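Local coordinates for inulin fructotransferase (Bacillus sp. snu-7, PDB 2INV), which cleaves terminal difructose units from inulin by intramolecular fructosyl transfer, releasing them as a cyclic difructose dianhydride, at residues A[286-300]-A[325-339]. Sequence-based numbering, arbitrary orientation.
Sequences CKENLITANHIRRTN and DNNLISDNLFAYNVP
Cys286 O accepts a hydrogen bond from Asn327 ND2 near a corner of the right-handed parallel beta-helix, where successive coils stack in register. Asn289 lies alongside Asn327, their amides nearly coplanar (9° apart), and Asn327 OD1 accepts from both N and ND2 of Asn289, each at 2.8 Å. Asparagine suits such a ladder because its amide offers an acceptor and a donor side by side, so one side chain serves two partners; Asn289 OD1 also bonds the N of Cys265 on the preceding coil. Strands 290-292 and 328-330 then run parallel, with the apolar, buried Leu290 laying CD1 against Leu328 CD2 (3.7 Å). Thr292 and Ser330 turn their hydroxyls, small groups able to bond across an interface, to one neighbouring subunit of the trimer; Thr292 OG1 is hydrogen-bonded to Asp331 OD2 there. A second ladder follows at Asn294, whose N donates to Asn332 OD1 at 3.0 Å while Asn332 ND2 turns back to Ile291 O. Ile296 fills the apolar coil interior: with CD1 anti to CA (chi2 165°), it makes a CH-pi contact over the Phe334 face, 4.0 Å from the centroid. The long, flexible Arg297 bends so that NH1 donates to Ala335 O (3.2 Å) from above its carbonyl plane, while Arg298 N donates from the opposite face. Arg298 CG comes obliquely against CD2 and CE2 of Tyr336 (3.4 Å), and Val338 CG2 covers its guanidinium. Last, Thr299 OG1 donates to Asn337 O at 2.7 Å, in the carbonyl plane.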
loop_
_atom_site.group_PDB
_atom_site.type_symbol
_atom_site.label_atom_id
_atom_site.label_comp_id
_atom_site.label_asym_id
_atom_site.label_seq_id
_atom_site.Cartn_x
_atom_site.Cartn_y
_atom_site.Cartn_z
ATOM N N CYS A 286 13.347 22.604 4.458
ATOM C CA CYS A 286 13.074 21.379 3.716
ATOM C C CYS A 286 12.971 21.856 2.276
ATOM O O CYS A 286 12.276 22.836 1.993
ATOM C CB CYS A 286 11.758 20.737 4.168
ATOM S SG CYS A 286 11.817 20.015 5.822
ATOM N N LYS A 287 13.656 21.172 1.365
ATOM C CA LYS A 287 13.643 21.584 -0.035
ATOM C C LYS A 287 13.057 20.561 -1.000
ATOM O O LYS A 287 13.232 19.353 -0.839
ATOM C CB LYS A 287 15.069 21.906 -0.511
ATOM C CG LYS A 287 15.785 23.016 0.249
ATOM C CD LYS A 287 17.121 23.365 -0.423
ATOM C CE LYS A 287 18.088 22.207 -0.461
ATOM N NZ LYS A 287 18.578 21.798 0.884
ATOM N N GLU A 288 12.358 21.070 -2.007
ATOM C CA GLU A 288 11.794 20.257 -3.077
ATOM C C GLU A 288 10.915 19.055 -2.718
ATOM O O GLU A 288 11.057 17.977 -3.294
ATOM C CB GLU A 288 12.955 19.818 -3.981
ATOM C CG GLU A 288 13.738 21.014 -4.512
ATOM C CD GLU A 288 15.216 20.736 -4.755
ATOM O OE1 GLU A 288 15.556 19.608 -5.162
ATOM O OE2 GLU A 288 16.037 21.656 -4.543
ATOM N N ASN A 289 9.989 19.247 -1.786
ATOM C CA ASN A 289 9.107 18.166 -1.371
ATOM C C ASN A 289 7.709 18.300 -1.952
ATOM O O ASN A 289 7.217 19.408 -2.196
ATOM C CB ASN A 289 9.034 18.111 0.154
ATOM C CG ASN A 289 10.401 17.976 0.785
ATOM O OD1 ASN A 289 10.996 16.899 0.785
ATOM N ND2 ASN A 289 10.919 19.080 1.310
ATOM N N LEU A 290 7.087 17.148 -2.179
ATOM C CA LEU A 290 5.750 17.079 -2.737
ATOM C C LEU A 290 4.723 16.673 -1.687
ATOM O O LEU A 290 4.807 15.585 -1.107
ATOM C CB LEU A 290 5.745 16.084 -3.894
ATOM C CG LEU A 290 4.430 15.785 -4.615
ATOM C CD1 LEU A 290 3.910 17.031 -5.309
ATOM C CD2 LEU A 290 4.664 14.668 -5.622
ATOM N N ILE A 291 3.775 17.572 -1.436
ATOM C CA ILE A 291 2.705 17.339 -0.470
ATOM C C ILE A 291 1.452 17.476 -1.312
ATOM O O ILE A 291 0.997 18.586 -1.580
ATOM C CB ILE A 291 2.699 18.412 0.616
ATOM C CG1 ILE A 291 4.129 18.633 1.115
ATOM C CG2 ILE A 291 1.786 17.987 1.760
ATOM C CD1 ILE A 291 4.701 17.464 1.852
ATOM N N THR A 292 0.884 16.350 -1.720
ATOM C CA THR A 292 -0.278 16.406 -2.583
ATOM C C THR A 292 -1.273 15.279 -2.366
ATOM O O THR A 292 -0.930 14.233 -1.813
ATOM C CB THR A 292 0.201 16.393 -4.044
ATOM O OG1 THR A 292 -0.873 16.739 -4.922
ATOM C CG2 THR A 292 0.735 15.011 -4.414
ATOM N N ALA A 293 -2.505 15.502 -2.819
ATOM C CA ALA A 293 -3.566 14.505 -2.708
ATOM C C ALA A 293 -3.807 14.005 -1.281
ATOM O O ALA A 293 -4.083 12.820 -1.073
ATOM C CB ALA A 293 -3.254 13.326 -3.617
ATOM N N ASN A 294 -3.725 14.905 -0.307
ATOM C CA ASN A 294 -3.941 14.536 1.091
ATOM C C ASN A 294 -5.196 15.206 1.632
ATOM O O ASN A 294 -5.544 16.316 1.224
ATOM C CB ASN A 294 -2.766 14.991 1.965
ATOM C CG ASN A 294 -1.457 14.343 1.575
ATOM O OD1 ASN A 294 -1.243 13.148 1.794
ATOM N ND2 ASN A 294 -0.572 15.131 0.975
ATOM N N HIS A 295 -5.878 14.534 2.552
ATOM C CA HIS A 295 -7.052 15.131 3.171
ATOM C C HIS A 295 -6.592 15.617 4.529
ATOM O O HIS A 295 -6.179 14.829 5.381
ATOM C CB HIS A 295 -8.191 14.136 3.353
ATOM C CG HIS A 295 -9.499 14.785 3.682
ATOM N ND1 HIS A 295 -9.763 15.355 4.909
ATOM C CD2 HIS A 295 -10.643 14.886 2.967
ATOM C CE1 HIS A 295 -11.018 15.770 4.939
ATOM N NE2 HIS A 295 -11.573 15.495 3.772
ATOM N N ILE A 296 -6.662 16.925 4.719
ATOM C CA ILE A 296 -6.208 17.546 5.951
ATOM C C ILE A 296 -7.360 18.164 6.727
ATOM O O ILE A 296 -7.900 19.201 6.351
ATOM C CB ILE A 296 -5.143 18.595 5.603
ATOM C CG1 ILE A 296 -4.125 17.948 4.656
ATOM C CG2 ILE A 296 -4.463 19.112 6.857
ATOM C CD1 ILE A 296 -3.221 18.911 3.945
ATOM N N ARG A 297 -7.736 17.502 7.814
ATOM C CA ARG A 297 -8.835 17.943 8.652
ATOM C C ARG A 297 -8.403 18.364 10.042
ATOM O O ARG A 297 -7.871 17.574 10.825
ATOM C CB ARG A 297 -9.902 16.842 8.734
ATOM C CG ARG A 297 -10.608 16.722 10.083
ATOM C CD ARG A 297 -11.386 17.966 10.419
ATOM N NE ARG A 297 -12.766 17.665 10.781
ATOM C CZ ARG A 297 -13.787 18.492 10.568
ATOM N NH1 ARG A 297 -13.579 19.675 9.995
ATOM N NH2 ARG A 297 -15.018 18.133 10.918
ATOM N N ARG A 298 -8.651 19.633 10.331
ATOM C CA ARG A 298 -8.325 20.212 11.618
ATOM C C ARG A 298 -9.639 20.462 12.345
ATOM O O ARG A 298 -10.599 20.966 11.745
ATOM C CB ARG A 298 -7.579 21.532 11.416
ATOM C CG ARG A 298 -7.475 22.407 12.655
ATOM C CD ARG A 298 -6.708 21.709 13.759
ATOM N NE ARG A 298 -7.256 22.032 15.069
ATOM C CZ ARG A 298 -7.172 23.225 15.651
ATOM N NH1 ARG A 298 -6.553 24.228 15.046
ATOM N NH2 ARG A 298 -7.718 23.410 16.844
ATOM N N THR A 299 -9.701 20.089 13.619
ATOM C CA THR A 299 -10.915 20.312 14.389
ATOM C C THR A 299 -10.532 20.336 15.858
ATOM O O THR A 299 -9.345 20.305 16.201
ATOM C CB THR A 299 -11.983 19.220 14.118
ATOM O OG1 THR A 299 -13.250 19.646 14.639
ATOM C CG2 THR A 299 -11.585 17.906 14.768
ATOM N N ASN A 300 -11.527 20.395 16.730
ATOM C CA ASN A 300 -11.249 20.455 18.157
ATOM C C ASN A 300 -11.305 19.073 18.802
ATOM O O ASN A 300 -12.088 18.208 18.399
ATOM C CB ASN A 300 -12.243 21.393 18.846
ATOM C CG ASN A 300 -13.676 21.052 18.527
ATOM O OD1 ASN A 300 -14.066 20.982 17.358
ATOM N ND2 ASN A 300 -14.478 20.853 19.564
ATOM N N ASP A 325 12.449 25.569 0.492
ATOM C CA ASP A 325 12.298 26.037 -0.879
ATOM C C ASP A 325 11.728 24.994 -1.834
ATOM O O ASP A 325 11.802 23.786 -1.598
ATOM C CB ASP A 325 13.649 26.492 -1.450
ATOM C CG ASP A 325 14.462 27.306 -0.465
ATOM O OD1 ASP A 325 13.942 28.297 0.090
ATOM O OD2 ASP A 325 15.634 26.943 -0.245
ATOM N N ASN A 326 11.163 25.497 -2.924
ATOM C CA ASN A 326 10.612 24.694 -4.004
ATOM C C ASN A 326 9.694 23.530 -3.679
ATOM O O ASN A 326 9.647 22.548 -4.417
ATOM C CB ASN A 326 11.761 24.205 -4.887
ATOM C CG ASN A 326 12.239 25.267 -5.850
ATOM O OD1 ASN A 326 11.527 25.627 -6.791
ATOM N ND2 ASN A 326 13.447 25.779 -5.622
ATOM N N ASN A 327 8.949 23.642 -2.587
ATOM C CA ASN A 327 8.009 22.595 -2.205
ATOM C C ASN A 327 6.692 22.815 -2.950
ATOM O O ASN A 327 6.314 23.961 -3.225
ATOM C CB ASN A 327 7.784 22.625 -0.691
ATOM C CG ASN A 327 9.059 22.362 0.091
ATOM O OD1 ASN A 327 9.607 21.260 0.062
ATOM N ND2 ASN A 327 9.537 23.380 0.797
ATOM N N LEU A 328 6.004 21.723 -3.284
ATOM C CA LEU A 328 4.734 21.813 -3.996
ATOM C C LEU A 328 3.578 21.249 -3.174
ATOM O O LEU A 328 3.399 20.027 -3.085
ATOM C CB LEU A 328 4.802 21.062 -5.333
ATOM C CG LEU A 328 3.472 20.954 -6.102
ATOM C CD1 LEU A 328 2.996 22.341 -6.511
ATOM C CD2 LEU A 328 3.656 20.078 -7.327
ATOM N N ILE A 329 2.796 22.150 -2.585
ATOM C CA ILE A 329 1.645 21.764 -1.785
ATOM C C ILE A 329 0.425 21.942 -2.683
ATOM O O ILE A 329 -0.036 23.071 -2.896
ATOM C CB ILE A 329 1.511 22.662 -0.535
ATOM C CG1 ILE A 329 2.826 22.662 0.246
ATOM C CG2 ILE A 329 0.377 22.174 0.347
ATOM C CD1 ILE A 329 3.810 23.730 -0.197
ATOM N N SER A 330 -0.102 20.836 -3.203
ATOM C CA SER A 330 -1.239 20.923 -4.104
ATOM C C SER A 330 -2.230 19.778 -3.991
ATOM O O SER A 330 -1.983 18.780 -3.312
ATOM C CB SER A 330 -0.726 20.989 -5.543
ATOM O OG SER A 330 0.077 19.851 -5.825
ATOM N N ASP A 331 -3.352 19.944 -4.682
ATOM C CA ASP A 331 -4.404 18.946 -4.716
ATOM C C ASP A 331 -4.722 18.359 -3.341
ATOM O O ASP A 331 -4.867 17.146 -3.196
ATOM C CB ASP A 331 -4.003 17.837 -5.686
ATOM C CG ASP A 331 -5.139 16.905 -5.998
ATOM O OD1 ASP A 331 -6.270 17.395 -6.188
ATOM O OD2 ASP A 331 -4.901 15.683 -6.076
ATOM N N ASN A 332 -4.828 19.233 -2.341
ATOM C CA ASN A 332 -5.141 18.829 -0.965
ATOM C C ASN A 332 -6.513 19.383 -0.574
ATOM O O ASN A 332 -6.918 20.435 -1.076
ATOM C CB ASN A 332 -4.097 19.388 0.011
ATOM C CG ASN A 332 -2.707 18.822 -0.218
ATOM O OD1 ASN A 332 -2.498 17.609 -0.156
ATOM N ND2 ASN A 332 -1.743 19.704 -0.478
ATOM N N LEU A 333 -7.227 18.683 0.309
ATOM C CA LEU A 333 -8.534 19.161 0.761
ATOM C C LEU A 333 -8.463 19.481 2.253
ATOM O O LEU A 333 -8.226 18.594 3.070
ATOM C CB LEU A 333 -9.625 18.108 0.495
ATOM C CG LEU A 333 -11.088 18.597 0.540
ATOM C CD1 LEU A 333 -12.022 17.476 0.109
ATOM C CD2 LEU A 333 -11.457 19.087 1.932
ATOM N N PHE A 334 -8.659 20.754 2.592
ATOM C CA PHE A 334 -8.619 21.195 3.982
ATOM C C PHE A 334 -10.017 21.381 4.571
ATOM O O PHE A 334 -10.789 22.216 4.104
ATOM C CB PHE A 334 -7.865 22.524 4.116
ATOM C CG PHE A 334 -6.406 22.451 3.752
ATOM C CD1 PHE A 334 -6.010 22.376 2.420
ATOM C CD2 PHE A 334 -5.429 22.482 4.740
ATOM C CE1 PHE A 334 -4.666 22.337 2.073
ATOM C CE2 PHE A 334 -4.074 22.441 4.405
ATOM C CZ PHE A 334 -3.694 22.370 3.075
ATOM N N ALA A 335 -10.326 20.615 5.613
ATOM C CA ALA A 335 -11.619 20.705 6.292
ATOM C C ALA A 335 -11.328 21.188 7.707
ATOM O O ALA A 335 -10.852 20.432 8.553
ATOM C CB ALA A 335 -12.293 19.343 6.326
ATOM N N TYR A 336 -11.617 22.456 7.956
ATOM C CA TYR A 336 -11.350 23.061 9.251
ATOM C C TYR A 336 -12.617 23.447 10.011
ATOM O O TYR A 336 -13.398 24.300 9.573
ATOM C CB TYR A 336 -10.434 24.271 9.036
ATOM C CG TYR A 336 -10.027 25.019 10.276
ATOM C CD1 TYR A 336 -10.929 25.855 10.932
ATOM C CD2 TYR A 336 -8.732 24.919 10.781
ATOM C CE1 TYR A 336 -10.554 26.576 12.058
ATOM C CE2 TYR A 336 -8.344 25.640 11.910
ATOM C CZ TYR A 336 -9.258 26.464 12.541
ATOM O OH TYR A 336 -8.888 27.182 13.653
ATOM N N ASN A 337 -12.817 22.800 11.157
ATOM C CA ASN A 337 -13.981 23.056 12.004
ATOM C C ASN A 337 -13.510 23.269 13.441
ATOM O O ASN A 337 -13.239 22.309 14.176
ATOM C CB ASN A 337 -14.944 21.870 11.959
ATOM C CG ASN A 337 -16.291 22.195 12.544
ATOM O OD1 ASN A 337 -17.169 21.341 12.613
ATOM N ND2 ASN A 337 -16.474 23.442 12.942
ATOM N N VAL A 338 -13.406 24.532 13.835
ATOM C CA VAL A 338 -12.948 24.872 15.167
ATOM C C VAL A 338 -13.736 26.046 15.745
ATOM O O VAL A 338 -13.939 27.065 15.085
ATOM C CB VAL A 338 -11.442 25.226 15.145
ATOM C CG1 VAL A 338 -10.975 25.658 16.535
ATOM C CG2 VAL A 338 -10.639 24.029 14.675
ATOM N N PRO A 339 -14.238 25.888 16.978
ATOM C CA PRO A 339 -15.008 26.908 17.696
ATOM C C PRO A 339 -14.315 28.271 17.678
ATOM O O PRO A 339 -13.134 28.378 18.020
ATOM C CB PRO A 339 -15.092 26.326 19.104
ATOM C CG PRO A 339 -15.294 24.874 18.822
ATOM C CD PRO A 339 -14.358 24.579 17.652
HETATM O O HOH W 1 15.351 24.225 -4.054
HETATM O O HOH W 2 -17.430 19.821 10.380
#